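Local coordinates for protein alpha-1,2-Mannosidase (Trichoderma reesei, PDB 1HCU) that probably trims alpha-1,2-linked mannose residues from high-mannose N-glycans as a calcium-dependent glycosyl hydrolase of family 47, at residues S236-Y248 and L290-S302. Sequence-based numbering, arbitrary orientation.
Sequences SSGSWSGLMDSFY and LTFLSSYNGQSTS
Leu-293 meets Trp-240 with a single methyl: CD1 lies over one face of the indole, off centre, 4.0 Å from the centroid of the five-membered ring in a CH-pi contact. The opposite face of that indole carries CD1 of Tyr-248, so the ring is sandwiched, and the Trp-240 side chain also touches Leu-280 of helix 263-280. At Ser-294 the two backbones stand apart, and one water spans them, donating a hydrogen bond to Ser-294 O and accepting one from Trp-240 N. Ser-295 restores direct contact, its CB 3.9 Å from CB of Ser-239.

Tyr-296 makes the largest single contribution. Its backbone forms the hydrogen-bonded antiparallel pair with Gly-238, Tyr-296 N to Gly-238 O and Gly-238 N to Tyr-296 O, both 2.9 Å. With CG between the backbone N and the carbonyl carbon (chi1 65°), the phenol folds across to its own bridge partner, where Gly-238 CA sits over the ring face, 3.8 Å from the centroid; a CB there would clash with the hydroxyl. The OH hydrogen-bonds to the backbone O of Ile-222, receives a weak hydrogen bond from Tyr-248 OH and reaches Met-244 SD at 3.3 Å. A leucine in place of Tyr-296 would probably leave Ile-222 O and the Tyr-248 hydroxyl without this mate and lose the flat ring face over Gly-238 CA.

Asn-297 pairs with Ser-237 at a non-hydrogen-bonded position, its CG packing 3.7 Å from Ser-237 CB, while ND2 shares a water with Ser-236 N. Gly-298, in the type II' turn of the hairpin, closes the pairing with a nearly straight bond from N to Ser-236 O (169°). Strand 237-238 thus joins an antiparallel sheet beside the family's (alpha/alpha)7 barrel, ahead of Asp-245, a predicted active-site residue. The principle is general: backbone bonds set the register, and a glycine lets its cross-strand tyrosine lie flat against the chain, its buried hydroxyl satisfied beyond.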
ATOM      1  N   SER A 236      17.183 -16.779   2.426  1.00 20.87           N
ATOM      2  CA  SER A 236      16.216 -17.313   1.484  1.00 18.79           C
ATOM      3  C   SER A 236      14.810 -17.280   2.085  1.00 17.92           C
ATOM      4  O   SER A 236      13.998 -18.168   1.827  1.00 19.10           O
ATOM      5  CB  SER A 236      16.586 -18.752   1.115  1.00 19.62           C
ATOM      6  OG  SER A 236      17.895 -18.813   0.570  1.00 21.52           O
ATOM      7  N   SER A 237      14.524 -16.255   2.883  1.00 15.66           N
ATOM      8  CA  SER A 237      13.213 -16.131   3.506  1.00 14.73           C
ATOM      9  C   SER A 237      12.420 -14.976   2.900  1.00 14.24           C
ATOM     10  O   SER A 237      12.990 -14.060   2.316  1.00 13.89           O
ATOM     11  CB  SER A 237      13.356 -15.909   5.013  1.00 12.92           C
ATOM     12  OG  SER A 237      13.857 -14.613   5.283  1.00 18.43           O
ATOM     13  N   GLY A 238      11.101 -15.019   3.049  1.00 13.27           N
ATOM     14  CA  GLY A 238      10.281 -13.959   2.503  1.00 12.02           C
ATOM     15  C   GLY A 238       8.809 -14.230   2.719  1.00 12.91           C
ATOM     16  O   GLY A 238       8.452 -15.179   3.422  1.00 13.50           O
ATOM     17  N   SER A 239       7.962 -13.407   2.103  1.00 11.69           N
ATOM     18  CA  SER A 239       6.513 -13.532   2.223  1.00 11.04           C
ATOM     19  C   SER A 239       5.861 -12.443   1.396  1.00 11.33           C
ATOM     20  O   SER A 239       6.538 -11.707   0.685  1.00 11.78           O
ATOM     21  CB  SER A 239       6.090 -13.322   3.668  1.00 12.33           C
ATOM     22  OG  SER A 239       6.260 -11.957   4.026  1.00 10.66           O
ATOM     23  N   TRP A 240       4.538 -12.337   1.501  1.00 12.20           N
ATOM     24  CA  TRP A 240       3.815 -11.290   0.799  1.00 12.84           C
ATOM     25  C   TRP A 240       3.384 -10.206   1.788  1.00 14.25           C
ATOM     26  O   TRP A 240       2.414  -9.486   1.557  1.00 14.28           O
ATOM     27  CB  TRP A 240       2.605 -11.857   0.047  1.00 12.02           C
ATOM     28  CG  TRP A 240       3.001 -12.531  -1.239  1.00  9.46           C
ATOM     29  CD1 TRP A 240       3.672 -13.713  -1.372  1.00  8.88           C
ATOM     30  CD2 TRP A 240       2.818 -12.025  -2.567  1.00  9.14           C
ATOM     31  NE1 TRP A 240       3.923 -13.974  -2.696  1.00  7.92           N
ATOM     32  CE2 TRP A 240       3.413 -12.958  -3.455  1.00  8.67           C
ATOM     33  CE3 TRP A 240       2.214 -10.873  -3.094  1.00  8.12           C
ATOM     34  CZ2 TRP A 240       3.421 -12.777  -4.845  1.00  7.99           C
ATOM     35  CZ3 TRP A 240       2.221 -10.689  -4.482  1.00  8.93           C
ATOM     36  CH2 TRP A 240       2.822 -11.637  -5.340  1.00  9.75           C
ATOM     37  N   SER A 241       4.113 -10.086   2.894  1.00 14.72           N
ATOM     38  CA  SER A 241       3.787  -9.068   3.886  1.00 16.45           C
ATOM     39  C   SER A 241       4.984  -8.157   4.181  1.00 15.01           C
ATOM     40  O   SER A 241       5.786  -7.872   3.294  1.00 14.63           O
ATOM     41  CB  SER A 241       3.269  -9.715   5.183  1.00 15.87           C
ATOM     42  OG  SER A 241       4.270 -10.489   5.807  1.00 21.51           O
ATOM     43  N   GLY A 242       5.088  -7.690   5.420  1.00 14.66           N
ATOM     44  CA  GLY A 242       6.172  -6.796   5.794  1.00 15.52           C
ATOM     45  C   GLY A 242       7.552  -7.169   5.285  1.00 15.77           C
ATOM     46  O   GLY A 242       7.932  -8.340   5.292  1.00 16.28           O
ATOM     47  N   LEU A 243       8.295  -6.161   4.833  1.00 15.99           N
ATOM     48  CA  LEU A 243       9.655  -6.342   4.329  1.00 14.57           C
ATOM     49  C   LEU A 243       9.807  -6.894   2.914  1.00 13.99           C
ATOM     50  O   LEU A 243      10.926  -6.926   2.395  1.00 13.67           O
ATOM     51  CB  LEU A 243      10.454  -7.240   5.277  1.00 14.53           C
ATOM     52  CG  LEU A 243      10.572  -6.792   6.729  1.00 16.20           C
ATOM     53  CD1 LEU A 243      11.319  -7.874   7.488  1.00 15.37           C
ATOM     54  CD2 LEU A 243      11.290  -5.442   6.823  1.00 16.87           C
ATOM     55  N   MET A 244       8.714  -7.325   2.285  1.00 12.77           N
ATOM     56  CA  MET A 244       8.806  -7.875   0.932  1.00 11.81           C
ATOM     57  C   MET A 244       7.618  -7.549   0.030  1.00 12.03           C
ATOM     58  O   MET A 244       7.790  -7.331  -1.172  1.00 14.31           O
ATOM     59  CB  MET A 244       8.992  -9.403   1.006  1.00 12.04           C
ATOM     60  CG  MET A 244       9.121 -10.114  -0.345  1.00  9.53           C
ATOM     61  SD  MET A 244       9.618 -11.874  -0.160  1.00 13.52           S
ATOM     62  CE  MET A 244      11.393 -11.693   0.178  1.00  8.07           C
ATOM     63  N   ASP A 245       6.421  -7.500   0.610  1.00 11.13           N
ATOM     64  CA  ASP A 245       5.194  -7.237  -0.146  1.00  8.96           C
ATOM     65  C   ASP A 245       5.259  -6.306  -1.357  1.00  9.58           C
ATOM     66  O   ASP A 245       5.065  -6.743  -2.494  1.00 11.03           O
ATOM     67  CB  ASP A 245       4.090  -6.725   0.789  1.00 10.45           C
ATOM     68  CG  ASP A 245       4.569  -5.604   1.716  1.00 13.25           C
ATOM     69  OD1 ASP A 245       5.577  -4.920   1.406  1.00  9.89           O
ATOM     70  OD2 ASP A 245       3.914  -5.409   2.761  1.00 12.61           O
ATOM     71  N   SER A 246       5.519  -5.023  -1.128  1.00  8.18           N
ATOM     72  CA  SER A 246       5.524  -4.071  -2.233  1.00 10.55           C
ATOM     73  C   SER A 246       6.539  -4.318  -3.355  1.00  9.93           C
ATOM     74  O   SER A 246       6.412  -3.736  -4.427  1.00  9.52           O
ATOM     75  CB  SER A 246       5.623  -2.627  -1.698  1.00  9.41           C
ATOM     76  OG  SER A 246       6.652  -2.459  -0.737  1.00 14.87           O
ATOM     77  N   PHE A 247       7.529  -5.183  -3.120  1.00 11.11           N
ATOM     78  CA  PHE A 247       8.515  -5.505  -4.158  1.00  9.78           C
ATOM     79  C   PHE A 247       7.854  -6.283  -5.303  1.00  9.58           C
ATOM     80  O   PHE A 247       8.005  -5.924  -6.472  1.00  8.57           O
ATOM     81  CB  PHE A 247       9.669  -6.339  -3.594  1.00 11.21           C
ATOM     82  CG  PHE A 247      10.444  -7.071  -4.654  1.00 10.94           C
ATOM     83  CD1 PHE A 247      10.271  -8.436  -4.840  1.00  9.93           C
ATOM     84  CD2 PHE A 247      11.265  -6.373  -5.533  1.00 10.02           C
ATOM     85  CE1 PHE A 247      10.900  -9.101  -5.899  1.00 11.88           C
ATOM     86  CE2 PHE A 247      11.896  -7.022  -6.591  1.00 11.80           C
ATOM     87  CZ  PHE A 247      11.713  -8.389  -6.777  1.00 12.18           C
ATOM     88  N   TYR A 248       7.144  -7.356  -4.956  1.00  9.51           N
ATOM     89  CA  TYR A 248       6.435  -8.168  -5.943  1.00 10.33           C
ATOM     90  C   TYR A 248       5.368  -7.313  -6.617  1.00 11.33           C
ATOM     91  O   TYR A 248       5.149  -7.420  -7.825  1.00 11.91           O
ATOM     92  CB  TYR A 248       5.764  -9.376  -5.274  1.00  9.25           C
ATOM     93  CG  TYR A 248       6.746 -10.405  -4.762  1.00 10.26           C
ATOM     94  CD1 TYR A 248       6.631 -10.931  -3.476  1.00 10.97           C
ATOM     95  CD2 TYR A 248       7.807 -10.827  -5.554  1.00 10.85           C
ATOM     96  CE1 TYR A 248       7.555 -11.848  -2.993  1.00  9.92           C
ATOM     97  CE2 TYR A 248       8.733 -11.740  -5.084  1.00  8.88           C
ATOM     98  CZ  TYR A 248       8.604 -12.244  -3.804  1.00 10.42           C
ATOM     99  OH  TYR A 248       9.542 -13.132  -3.333  1.00 10.99           O
ATOM    100  N   LEU A 290     -10.860 -22.118   2.529  1.00 18.45           N
ATOM    101  CA  LEU A 290     -10.123 -20.875   2.648  1.00 16.35           C
ATOM    102  C   LEU A 290      -8.699 -21.017   2.151  1.00 16.19           C
ATOM    103  O   LEU A 290      -8.089 -22.079   2.272  1.00 15.90           O
ATOM    104  CB  LEU A 290     -10.088 -20.427   4.106  1.00 16.51           C
ATOM    105  CG  LEU A 290     -11.036 -19.330   4.580  1.00 14.61           C
ATOM    106  CD1 LEU A 290     -12.385 -19.372   3.886  1.00 13.14           C
ATOM    107  CD2 LEU A 290     -11.183 -19.510   6.061  1.00 11.34           C
ATOM    108  N   THR A 291      -8.171 -19.936   1.597  1.00 14.13           N
ATOM    109  CA  THR A 291      -6.810 -19.942   1.113  1.00 14.28           C
ATOM    110  C   THR A 291      -6.058 -18.698   1.571  1.00 15.02           C
ATOM    111  O   THR A 291      -6.461 -17.577   1.255  1.00 15.06           O
ATOM    112  CB  THR A 291      -6.760 -19.996  -0.420  1.00 14.65           C
ATOM    113  OG1 THR A 291      -7.372 -21.211  -0.881  1.00 17.77           O
ATOM    114  CG2 THR A 291      -5.311 -19.953  -0.895  1.00 12.07           C
ATOM    115  N   PHE A 292      -4.968 -18.904   2.310  1.00 14.41           N
ATOM    116  CA  PHE A 292      -4.122 -17.809   2.795  1.00 14.63           C
ATOM    117  C   PHE A 292      -2.703 -17.999   2.257  1.00 14.58           C
ATOM    118  O   PHE A 292      -2.360 -19.065   1.748  1.00 13.90           O
ATOM    119  CB  PHE A 292      -4.053 -17.787   4.333  1.00 10.98           C
ATOM    120  CG  PHE A 292      -5.378 -17.550   5.003  1.00 12.23           C
ATOM    121  CD1 PHE A 292      -6.135 -16.415   4.707  1.00 12.03           C
ATOM    122  CD2 PHE A 292      -5.884 -18.473   5.916  1.00 11.14           C
ATOM    123  CE1 PHE A 292      -7.374 -16.209   5.309  1.00 13.15           C
ATOM    124  CE2 PHE A 292      -7.126 -18.273   6.526  1.00  9.46           C
ATOM    125  CZ  PHE A 292      -7.871 -17.144   6.221  1.00 10.80           C
ATOM    126  N   LEU A 293      -1.877 -16.965   2.381  1.00 15.00           N
ATOM    127  CA  LEU A 293      -0.494 -17.047   1.924  1.00 14.70           C
ATOM    128  C   LEU A 293       0.434 -17.257   3.123  1.00 16.24           C
ATOM    129  O   LEU A 293       0.413 -16.475   4.087  1.00 16.30           O
ATOM    130  CB  LEU A 293      -0.094 -15.770   1.164  1.00 12.27           C
ATOM    131  CG  LEU A 293      -0.836 -15.488  -0.154  1.00 12.16           C
ATOM    132  CD1 LEU A 293      -0.192 -14.317  -0.913  1.00  7.82           C
ATOM    133  CD2 LEU A 293      -0.803 -16.736  -1.011  1.00  9.12           C
ATOM    134  N   SER A 294       1.230 -18.325   3.073  1.00 14.57           N
ATOM    135  CA  SER A 294       2.183 -18.623   4.140  1.00 14.27           C
ATOM    136  C   SER A 294       3.467 -17.859   3.850  1.00 13.38           C
ATOM    137  O   SER A 294       3.670 -17.390   2.728  1.00 10.72           O
ATOM    138  CB  SER A 294       2.522 -20.121   4.184  1.00 15.04           C
ATOM    139  OG  SER A 294       1.419 -20.914   4.590  1.00 20.98           O
ATOM    140  N   SER A 295       4.318 -17.732   4.865  1.00 11.19           N
ATOM    141  CA  SER A 295       5.607 -17.073   4.715  1.00 12.46           C
ATOM    142  C   SER A 295       6.551 -18.229   4.430  1.00 12.59           C
ATOM    143  O   SER A 295       6.158 -19.392   4.561  1.00 12.37           O
ATOM    144  CB  SER A 295       6.022 -16.381   6.010  1.00 13.27           C
ATOM    145  OG  SER A 295       6.193 -17.332   7.044  1.00 14.81           O
ATOM    146  N   TYR A 296       7.792 -17.932   4.059  1.00 11.99           N
ATOM    147  CA  TYR A 296       8.726 -19.003   3.743  1.00  9.22           C
ATOM    148  C   TYR A 296      10.165 -18.717   4.111  1.00 10.07           C
ATOM    149  O   TYR A 296      10.567 -17.571   4.294  1.00 10.37           O
ATOM    150  CB  TYR A 296       8.647 -19.338   2.247  1.00  6.85           C
ATOM    151  CG  TYR A 296       9.088 -18.207   1.340  1.00  7.61           C
ATOM    152  CD1 TYR A 296      10.441 -18.011   1.035  1.00  5.85           C
ATOM    153  CD2 TYR A 296       8.159 -17.303   0.816  1.00  5.65           C
ATOM    154  CE1 TYR A 296      10.858 -16.932   0.230  1.00  4.42           C
ATOM    155  CE2 TYR A 296       8.565 -16.230   0.017  1.00  8.07           C
ATOM    156  CZ  TYR A 296       9.916 -16.052  -0.269  1.00  6.64           C
ATOM    157  OH  TYR A 296      10.311 -14.988  -1.038  1.00  8.72           O
ATOM    158  N   ASN A 297      10.931 -19.792   4.212  1.00 10.91           N
ATOM    159  CA  ASN A 297      12.344 -19.737   4.519  1.00 12.65           C
ATOM    160  C   ASN A 297      12.862 -21.052   3.971  1.00 13.09           C
ATOM    161  O   ASN A 297      12.678 -22.112   4.574  1.00 12.43           O
ATOM    162  CB  ASN A 297      12.567 -19.636   6.029  1.00 13.50           C
ATOM    163  CG  ASN A 297      14.011 -19.317   6.380  1.00 16.34           C
ATOM    164  OD1 ASN A 297      14.318 -18.926   7.500  1.00 18.86           O
ATOM    165  ND2 ASN A 297      14.903 -19.487   5.417  1.00 16.51           N
ATOM    166  N   GLY A 298      13.498 -20.985   2.808  1.00 15.09           N
ATOM    167  CA  GLY A 298      13.981 -22.196   2.176  1.00 16.91           C
ATOM    168  C   GLY A 298      12.743 -22.831   1.572  1.00 18.78           C
ATOM    169  O   GLY A 298      11.837 -22.120   1.136  1.00 18.49           O
ATOM    170  N   GLN A 299      12.684 -24.157   1.565  1.00 19.73           N
ATOM    171  CA  GLN A 299      11.536 -24.859   1.016  1.00 21.98           C
ATOM    172  C   GLN A 299      10.476 -25.049   2.104  1.00 21.86           C
ATOM    173  O   GLN A 299       9.474 -25.716   1.891  1.00 23.64           O
ATOM    174  CB  GLN A 299      11.964 -26.222   0.469  1.00 25.08           C
ATOM    175  CG  GLN A 299      13.338 -26.225  -0.193  1.00 29.62           C
ATOM    176  CD  GLN A 299      13.434 -25.225  -1.320  1.00 33.30           C
ATOM    177  OE1 GLN A 299      12.618 -25.241  -2.247  1.00 36.28           O
ATOM    178  NE2 GLN A 299      14.431 -24.347  -1.255  1.00 31.71           N
ATOM    179  N   SER A 300      10.693 -24.460   3.274  1.00 21.69           N
ATOM    180  CA  SER A 300       9.732 -24.593   4.365  1.00 21.05           C
ATOM    181  C   SER A 300       8.830 -23.358   4.453  1.00 20.87           C
ATOM    182  O   SER A 300       9.293 -22.224   4.291  1.00 19.37           O
ATOM    183  CB  SER A 300      10.460 -24.783   5.698  1.00 19.79           C
ATOM    184  OG  SER A 300      10.910 -23.541   6.210  1.00 22.16           O
ATOM    185  N   THR A 301       7.546 -23.582   4.721  1.00 18.72           N
ATOM    186  CA  THR A 301       6.587 -22.483   4.824  1.00 18.41           C
ATOM    187  C   THR A 301       5.953 -22.431   6.210  1.00 17.26           C
ATOM    188  O   THR A 301       5.843 -23.443   6.887  1.00 18.51           O
ATOM    189  CB  THR A 301       5.472 -22.609   3.757  1.00 17.24           C
ATOM    190  OG1 THR A 301       4.719 -23.806   3.984  1.00 14.52           O
ATOM    191  CG2 THR A 301       6.077 -22.658   2.351  1.00 17.99           C
ATOM    192  N   SER A 302       5.537 -21.244   6.629  1.00 16.43           N
ATOM    193  CA  SER A 302       4.937 -21.080   7.945  1.00 16.84           C
ATOM    194  C   SER A 302       3.511 -20.536   7.836  1.00 16.33           C
ATOM    195  O   SER A 302       3.290 -19.480   7.244  1.00 16.12           O
ATOM    196  CB  SER A 302       5.804 -20.139   8.782  1.00 16.08           C
ATOM    197  OG  SER A 302       5.219 -19.919  10.050  1.00 21.13           O
TER
HETATM  198  O   HOH W   1      17.090 -18.024   4.970  1.00 16.26           O
HETATM  199  O   HOH W   2       3.039 -14.874   2.355  1.00 11.78           O